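Side-chain contacts in OxyR (Porphyromonas gingivalis, PDB 3HO7), which probably binds DNA as a redox-sensitive transcriptional activator of the LysR family, this chain being its regulatory domain: residues A147-R150 with L151-G155; R203-L206 with I207-R211. One frame throughout, in Å; residues are numbered along the deposited sequence.

How the contacts relate
Both contacts are local, made between successive turns at the C-terminal ends of helices in the regulatory domain, whose periplasmic-binding-protein-like fold is shared by LysR regulators. Contact 1 ends helix 145-153 and contact 2 ends helix 200-211; they lie on opposite sides of the chain's centre, each centred about 18 Å from it. Their centres are about 34 Å apart and their nearest atoms about 20 Å, so neither touches the other. Strand 75-89 is a common neighbour: Tyr88 meets contact 1, whereas Asp78 and Leu80 meet contact 2. The second subunit packs on contact 1 but not on contact 2. In contact 1 the salt bridge joins neighbouring turns; in contact 2 the charge partners of Arg203 lie beyond the helix.

Contact 1. Residues A147-R150 with L151-G155; sequences AFMR and LVESG
Three groups grip Glu153 OE2: Arg150 NH1 at 2.9 Å, and, from beyond this helical turn, the hydroxyl of Tyr88 and the side-chain amide of Gln173. The arginine comes side-on, with NE reaching Glu153 OE1 at 3.0 Å, so each carboxylate oxygen has its own nitrogen. The NH1 bond is nearly straight (174°) and lies in the guanidinium plane, meeting OE2 on its syn side but somewhat out of the carboxylate plane, whereas NE approaches OE1 from well above that plane. The two flat groups are therefore not coplanar, their planes standing 34° apart. Arg150 is bent at its second and third torsions, which turns its head alongside the carboxylate three residues on. Such multiple bonding should fix the rotation of the Glu153 carboxylate and probably favours its charged form. The Met149 side chain crosses that of Glu153 at a slant, its CB 4.0 Å from Glu153 OE2.

On another side of the helix, Leu151 CD1 stands at the edge of the Phe148 ring, 4.3 Å from Phe148 CD1. Backbone bonds from Leu151, Val152 and Glu153 to the carbonyls four residues earlier carry the helix to its end, where the bond from Ser154 N to Arg150 O is already weak. Gly155 takes a positive phi and closes the turn as a Schellman motif, its N bonded to Val152 O at 2.9 Å.

Phe148 packs edge-to-face on Tyr140 and also meets the Trp112 ring. Met149 and Val152 lie against strands 75-89 and 158-162, while Leu151 and Ser154 touch Pro27 of the second subunit; the end of helix 145-153 is thus held between its own sheet and the partner chain.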
ATOM      1  N   ALA A 147      -4.418   3.968   0.659  1.00 24.83           N
ATOM      2  CA  ALA A 147      -4.787   5.372   0.548  1.00 25.11           C
ATOM      3  C   ALA A 147      -6.266   5.541   0.217  1.00 24.29           C
ATOM      4  O   ALA A 147      -6.964   6.324   0.861  1.00 24.86           O
ATOM      5  CB  ALA A 147      -3.923   6.067  -0.490  1.00 25.61           C
ATOM      6  N   PHE A 148      -6.742   4.815  -0.791  1.00 23.54           N
ATOM      7  CA  PHE A 148      -8.145   4.903  -1.198  1.00 22.99           C
ATOM      8  C   PHE A 148      -9.102   4.545  -0.060  1.00 22.54           C
ATOM      9  O   PHE A 148     -10.098   5.227   0.156  1.00 22.56           O
ATOM     10  CB  PHE A 148      -8.433   4.014  -2.409  1.00 22.62           C
ATOM     11  CG  PHE A 148      -7.757   4.463  -3.672  1.00 23.38           C
ATOM     12  CD1 PHE A 148      -7.311   5.767  -3.811  1.00 24.06           C
ATOM     13  CD2 PHE A 148      -7.593   3.585  -4.730  1.00 23.73           C
ATOM     14  CE1 PHE A 148      -6.692   6.180  -4.981  1.00 25.32           C
ATOM     15  CE2 PHE A 148      -6.976   3.990  -5.900  1.00 24.12           C
ATOM     16  CZ  PHE A 148      -6.528   5.291  -6.026  1.00 24.61           C
ATOM     17  N   MET A 149      -8.808   3.475   0.670  1.00 22.11           N
ATOM     18  CA  MET A 149      -9.679   3.081   1.770  1.00 21.88           C
ATOM     19  C   MET A 149      -9.666   4.131   2.875  1.00 22.55           C
ATOM     20  O   MET A 149     -10.702   4.436   3.465  1.00 22.66           O
ATOM     21  CB  MET A 149      -9.283   1.712   2.319  1.00 21.66           C
ATOM     22  CG  MET A 149      -9.396   0.618   1.285  1.00 20.90           C
ATOM     23  SD  MET A 149      -8.932  -0.993   1.939  1.00 21.82           S
ATOM     24  CE  MET A 149     -10.153  -1.211   3.228  1.00 22.33           C
ATOM     25  N   ARG A 150      -8.494   4.695   3.139  1.00 23.05           N
ATOM     26  CA  ARG A 150      -8.378   5.728   4.154  1.00 24.03           C
ATOM     27  C   ARG A 150      -9.233   6.930   3.758  1.00 24.12           C
ATOM     28  O   ARG A 150      -9.851   7.569   4.606  1.00 24.54           O
ATOM     29  CB  ARG A 150      -6.917   6.139   4.350  1.00 24.90           C
ATOM     30  CG  ARG A 150      -6.003   5.021   4.842  1.00 26.08           C
ATOM     31  CD  ARG A 150      -6.433   4.497   6.201  1.00 27.99           C
ATOM     32  NE  ARG A 150      -7.396   3.410   6.076  1.00 28.41           N
ATOM     33  CZ  ARG A 150      -7.064   2.150   5.806  1.00 28.17           C
ATOM     34  NH1 ARG A 150      -8.003   1.219   5.705  1.00 28.47           N
ATOM     35  NH2 ARG A 150      -5.791   1.821   5.637  1.00 29.07           N
ATOM     36  N   LEU A 151      -9.278   7.221   2.462  1.00 23.70           N
ATOM     37  CA  LEU A 151     -10.071   8.350   1.976  1.00 24.29           C
ATOM     38  C   LEU A 151     -11.553   8.092   2.205  1.00 24.15           C
ATOM     39  O   LEU A 151     -12.271   8.936   2.744  1.00 24.80           O
ATOM     40  CB  LEU A 151      -9.800   8.607   0.492  1.00 24.02           C
ATOM     41  CG  LEU A 151      -8.464   9.274   0.161  1.00 24.53           C
ATOM     42  CD1 LEU A 151      -8.179   9.204  -1.334  1.00 24.33           C
ATOM     43  CD2 LEU A 151      -8.460  10.707   0.655  1.00 26.43           C
ATOM     44  N   VAL A 152     -12.007   6.912   1.799  1.00 23.90           N
ATOM     45  CA  VAL A 152     -13.407   6.542   1.951  1.00 24.12           C
ATOM     46  C   VAL A 152     -13.836   6.570   3.415  1.00 24.78           C
ATOM     47  O   VAL A 152     -14.898   7.091   3.750  1.00 25.41           O
ATOM     48  CB  VAL A 152     -13.692   5.153   1.349  1.00 23.28           C
ATOM     49  CG1 VAL A 152     -15.131   4.741   1.619  1.00 24.07           C
ATOM     50  CG2 VAL A 152     -13.400   5.158  -0.143  1.00 22.87           C
ATOM     51  N   GLU A 153     -13.000   6.016   4.287  1.00 25.25           N
ATOM     52  CA  GLU A 153     -13.311   5.967   5.710  1.00 26.06           C
ATOM     53  C   GLU A 153     -13.413   7.363   6.326  1.00 27.09           C
ATOM     54  O   GLU A 153     -14.021   7.546   7.379  1.00 27.51           O
ATOM     55  CB  GLU A 153     -12.275   5.115   6.445  1.00 26.12           C
ATOM     56  CG  GLU A 153     -12.249   3.667   5.975  1.00 25.81           C
ATOM     57  CD  GLU A 153     -10.988   2.939   6.391  1.00 26.65           C
ATOM     58  OE1 GLU A 153     -10.159   3.542   7.106  1.00 28.05           O
ATOM     59  OE2 GLU A 153     -10.825   1.765   5.992  1.00 27.08           O
ATOM     60  N   SER A 154     -12.800   8.330   5.650  1.00 27.38           N
ATOM     61  CA  SER A 154     -12.774   9.716   6.093  1.00 28.49           C
ATOM     62  C   SER A 154     -13.948  10.492   5.512  1.00 28.68           C
ATOM     63  O   SER A 154     -14.075  11.696   5.724  1.00 29.66           O
ATOM     64  CB  SER A 154     -11.453  10.383   5.707  1.00 28.93           C
ATOM     65  OG  SER A 154     -11.243  10.327   4.310  1.00 28.93           O
ATOM     66  N   GLY A 155     -14.805   9.792   4.779  1.00 27.93           N
ATOM     67  CA  GLY A 155     -15.967  10.409   4.169  1.00 28.29           C
ATOM     68  C   GLY A 155     -15.769  10.977   2.779  1.00 28.17           C
ATOM     69  O   GLY A 155     -16.653  11.648   2.254  1.00 28.68           O
TER

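Contact 2. Residues R203-L206 with I207-R211; sequences REQL and IGLLR
Leu209 runs beside the Gln205 side chain, both pointing the same way, with Leu209 CD1 4.1 Å from Gln205 CG. The glutamine chain is extended, its CG anti to the backbone N (chi1 -172°), and this lays its methylenes along the leucine one turn later. Its amide NE2 has a weak hydrogen bond to the carbonyl of Glu36. Ile207 packs closely on the backbone: its CG1 sits 3.2 Å from Arg203 O, the carbonyl that accepts the bond from Ile207 N. Leu210 does likewise one turn on, CG 3.5 Å from Leu206 O, while Leu210 N bonds to that same oxygen at 2.9 Å.

These aliphatic groups form the tight side. In the beta-alpha-beta unit that this helix makes with strands 184-194 and 225-227, Leu206 and Leu210 press on Leu191 of the first strand and also reach helix 22-36, through Trp33 and Val29 respectively, where Leu209 packs on Ile32. The other side is looser: Glu204 and Gly208 are exposed, joined by the backbone bond from Gly208 N to Glu204 O at 3.2 Å, and the glutamate carboxylate does not meet the following turn. Arg203, its chain extended throughout, approaches Ile207 by carbon alone, CG to CD1 at 4.4 Å.

Between the two segments the side chains meet mainly through carbon, and the hydrogen bonds across them are main-chain bonds. The guanidinium of Arg203 instead forms salt bridges with Glu76 and Asp78; these two acids probably offset its positive charge and probably help to hold the helix against strand 75-89.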
ATOM      1  N   ARG A 203       6.050 -26.282  -8.294  1.00 36.28           N
ATOM      2  CA  ARG A 203       4.950 -25.529  -8.882  1.00 35.49           C
ATOM      3  C   ARG A 203       3.623 -26.124  -8.432  1.00 35.40           C
ATOM      4  O   ARG A 203       2.733 -25.409  -7.971  1.00 34.95           O
ATOM      5  CB  ARG A 203       5.057 -25.552 -10.408  1.00 35.85           C
ATOM      6  CG  ARG A 203       3.977 -24.777 -11.153  1.00 35.54           C
ATOM      7  CD  ARG A 203       4.197 -24.893 -12.658  1.00 36.33           C
ATOM      8  NE  ARG A 203       3.110 -24.317 -13.444  1.00 36.50           N
ATOM      9  CZ  ARG A 203       3.043 -24.367 -14.771  1.00 36.53           C
ATOM     10  NH1 ARG A 203       4.002 -24.969 -15.463  1.00 36.95           N
ATOM     11  NH2 ARG A 203       2.017 -23.817 -15.409  1.00 36.34           N
ATOM     12  N   GLU A 204       3.502 -27.441  -8.567  1.00 36.02           N
ATOM     13  CA  GLU A 204       2.296 -28.153  -8.163  1.00 36.03           C
ATOM     14  C   GLU A 204       2.020 -27.964  -6.672  1.00 35.39           C
ATOM     15  O   GLU A 204       0.877 -27.753  -6.266  1.00 35.13           O
ATOM     16  CB  GLU A 204       2.418 -29.641  -8.501  1.00 37.45           C
ATOM     17  CG  GLU A 204       1.208 -30.477  -8.105  1.00 38.45           C
ATOM     18  CD  GLU A 204       1.261 -31.884  -8.671  1.00 40.24           C
ATOM     19  OE1 GLU A 204       2.106 -32.141  -9.555  1.00 40.58           O
ATOM     20  OE2 GLU A 204       0.456 -32.734  -8.232  1.00 40.84           O
ATOM     21  N   GLN A 205       3.072 -28.041  -5.863  1.00 34.93           N
ATOM     22  CA  GLN A 205       2.934 -27.859  -4.422  1.00 34.43           C
ATOM     23  C   GLN A 205       2.478 -26.439  -4.103  1.00 33.00           C
ATOM     24  O   GLN A 205       1.551 -26.234  -3.317  1.00 32.70           O
ATOM     25  CB  GLN A 205       4.252 -28.172  -3.708  1.00 34.89           C
ATOM     26  CG  GLN A 205       4.145 -28.205  -2.187  1.00 35.19           C
ATOM     27  CD  GLN A 205       5.472 -28.498  -1.507  1.00 35.86           C
ATOM     28  OE1 GLN A 205       6.480 -28.756  -2.166  1.00 36.05           O
ATOM     29  NE2 GLN A 205       5.476 -28.459  -0.178  1.00 36.28           N
ATOM     30  N   LEU A 206       3.130 -25.459  -4.720  1.00 31.94           N
ATOM     31  CA  LEU A 206       2.765 -24.060  -4.517  1.00 30.58           C
ATOM     32  C   LEU A 206       1.293 -23.818  -4.833  1.00 29.95           C
ATOM     33  O   LEU A 206       0.563 -23.245  -4.025  1.00 29.46           O
ATOM     34  CB  LEU A 206       3.652 -23.136  -5.355  1.00 30.32           C
ATOM     35  CG  LEU A 206       4.864 -22.518  -4.652  1.00 30.46           C
ATOM     36  CD1 LEU A 206       4.436 -21.426  -3.679  1.00 30.84           C
ATOM     37  CD2 LEU A 206       5.682 -23.586  -3.943  1.00 30.68           C
ATOM     38  N   ILE A 207       0.855 -24.257  -6.007  1.00 29.77           N
ATOM     39  CA  ILE A 207      -0.541 -24.084  -6.395  1.00 29.40           C
ATOM     40  C   ILE A 207      -1.471 -24.621  -5.312  1.00 29.68           C
ATOM     41  O   ILE A 207      -2.415 -23.951  -4.901  1.00 29.19           O
ATOM     42  CB  ILE A 207      -0.851 -24.767  -7.736  1.00 30.11           C
ATOM     43  CG1 ILE A 207      -0.051 -24.107  -8.863  1.00 29.85           C
ATOM     44  CG2 ILE A 207      -2.348 -24.714  -8.028  1.00 29.76           C
ATOM     45  CD1 ILE A 207      -0.285 -24.726 -10.228  1.00 31.13           C
ATOM     46  N   GLY A 208      -1.195 -25.834  -4.845  1.00 30.50           N
ATOM     47  CA  GLY A 208      -1.996 -26.435  -3.788  1.00 31.06           C
ATOM     48  C   GLY A 208      -2.011 -25.615  -2.513  1.00 30.48           C
ATOM     49  O   GLY A 208      -3.066 -25.393  -1.921  1.00 30.52           O
ATOM     50  N   LEU A 209      -0.837 -25.155  -2.089  1.00 30.03           N
ATOM     51  CA  LEU A 209      -0.722 -24.410  -0.839  1.00 29.67           C
ATOM     52  C   LEU A 209      -1.463 -23.077  -0.893  1.00 28.71           C
ATOM     53  O   LEU A 209      -2.142 -22.693   0.056  1.00 28.54           O
ATOM     54  CB  LEU A 209       0.748 -24.187  -0.472  1.00 29.57           C
ATOM     55  CG  LEU A 209       1.470 -25.402   0.113  1.00 30.70           C
ATOM     56  CD1 LEU A 209       2.958 -25.130   0.267  1.00 30.58           C
ATOM     57  CD2 LEU A 209       0.852 -25.803   1.447  1.00 31.84           C
ATOM     58  N   LEU A 210      -1.330 -22.372  -2.008  1.00 28.22           N
ATOM     59  CA  LEU A 210      -2.010 -21.095  -2.158  1.00 27.70           C
ATOM     60  C   LEU A 210      -3.524 -21.281  -2.183  1.00 28.20           C
ATOM     61  O   LEU A 210      -4.259 -20.554  -1.515  1.00 27.97           O
ATOM     62  CB  LEU A 210      -1.521 -20.373  -3.415  1.00 27.10           C
ATOM     63  CG  LEU A 210      -0.085 -19.850  -3.347  1.00 26.82           C
ATOM     64  CD1 LEU A 210       0.402 -19.437  -4.728  1.00 26.51           C
ATOM     65  CD2 LEU A 210       0.016 -18.684  -2.374  1.00 26.98           C
ATOM     66  N   ARG A 211      -3.988 -22.268  -2.944  1.00 29.12           N
ATOM     67  CA  ARG A 211      -5.419 -22.546  -3.019  1.00 30.02           C
ATOM     68  C   ARG A 211      -5.973 -22.958  -1.658  1.00 30.89           C
ATOM     69  O   ARG A 211      -7.103 -22.616  -1.312  1.00 31.17           O
ATOM     70  CB  ARG A 211      -5.713 -23.621  -4.065  1.00 30.87           C
ATOM     71  CG  ARG A 211      -5.310 -23.242  -5.479  1.00 30.76           C
ATOM     72  CD  ARG A 211      -5.763 -24.292  -6.474  1.00 32.27           C
ATOM     73  NE  ARG A 211      -7.215 -24.441  -6.475  1.00 33.49           N
ATOM     74  CZ  ARG A 211      -7.863 -25.454  -7.039  1.00 34.96           C
ATOM     75  NH1 ARG A 211      -7.186 -26.420  -7.648  1.00 36.18           N
ATOM     76  NH2 ARG A 211      -9.186 -25.507  -6.988  1.00 36.06           N
TER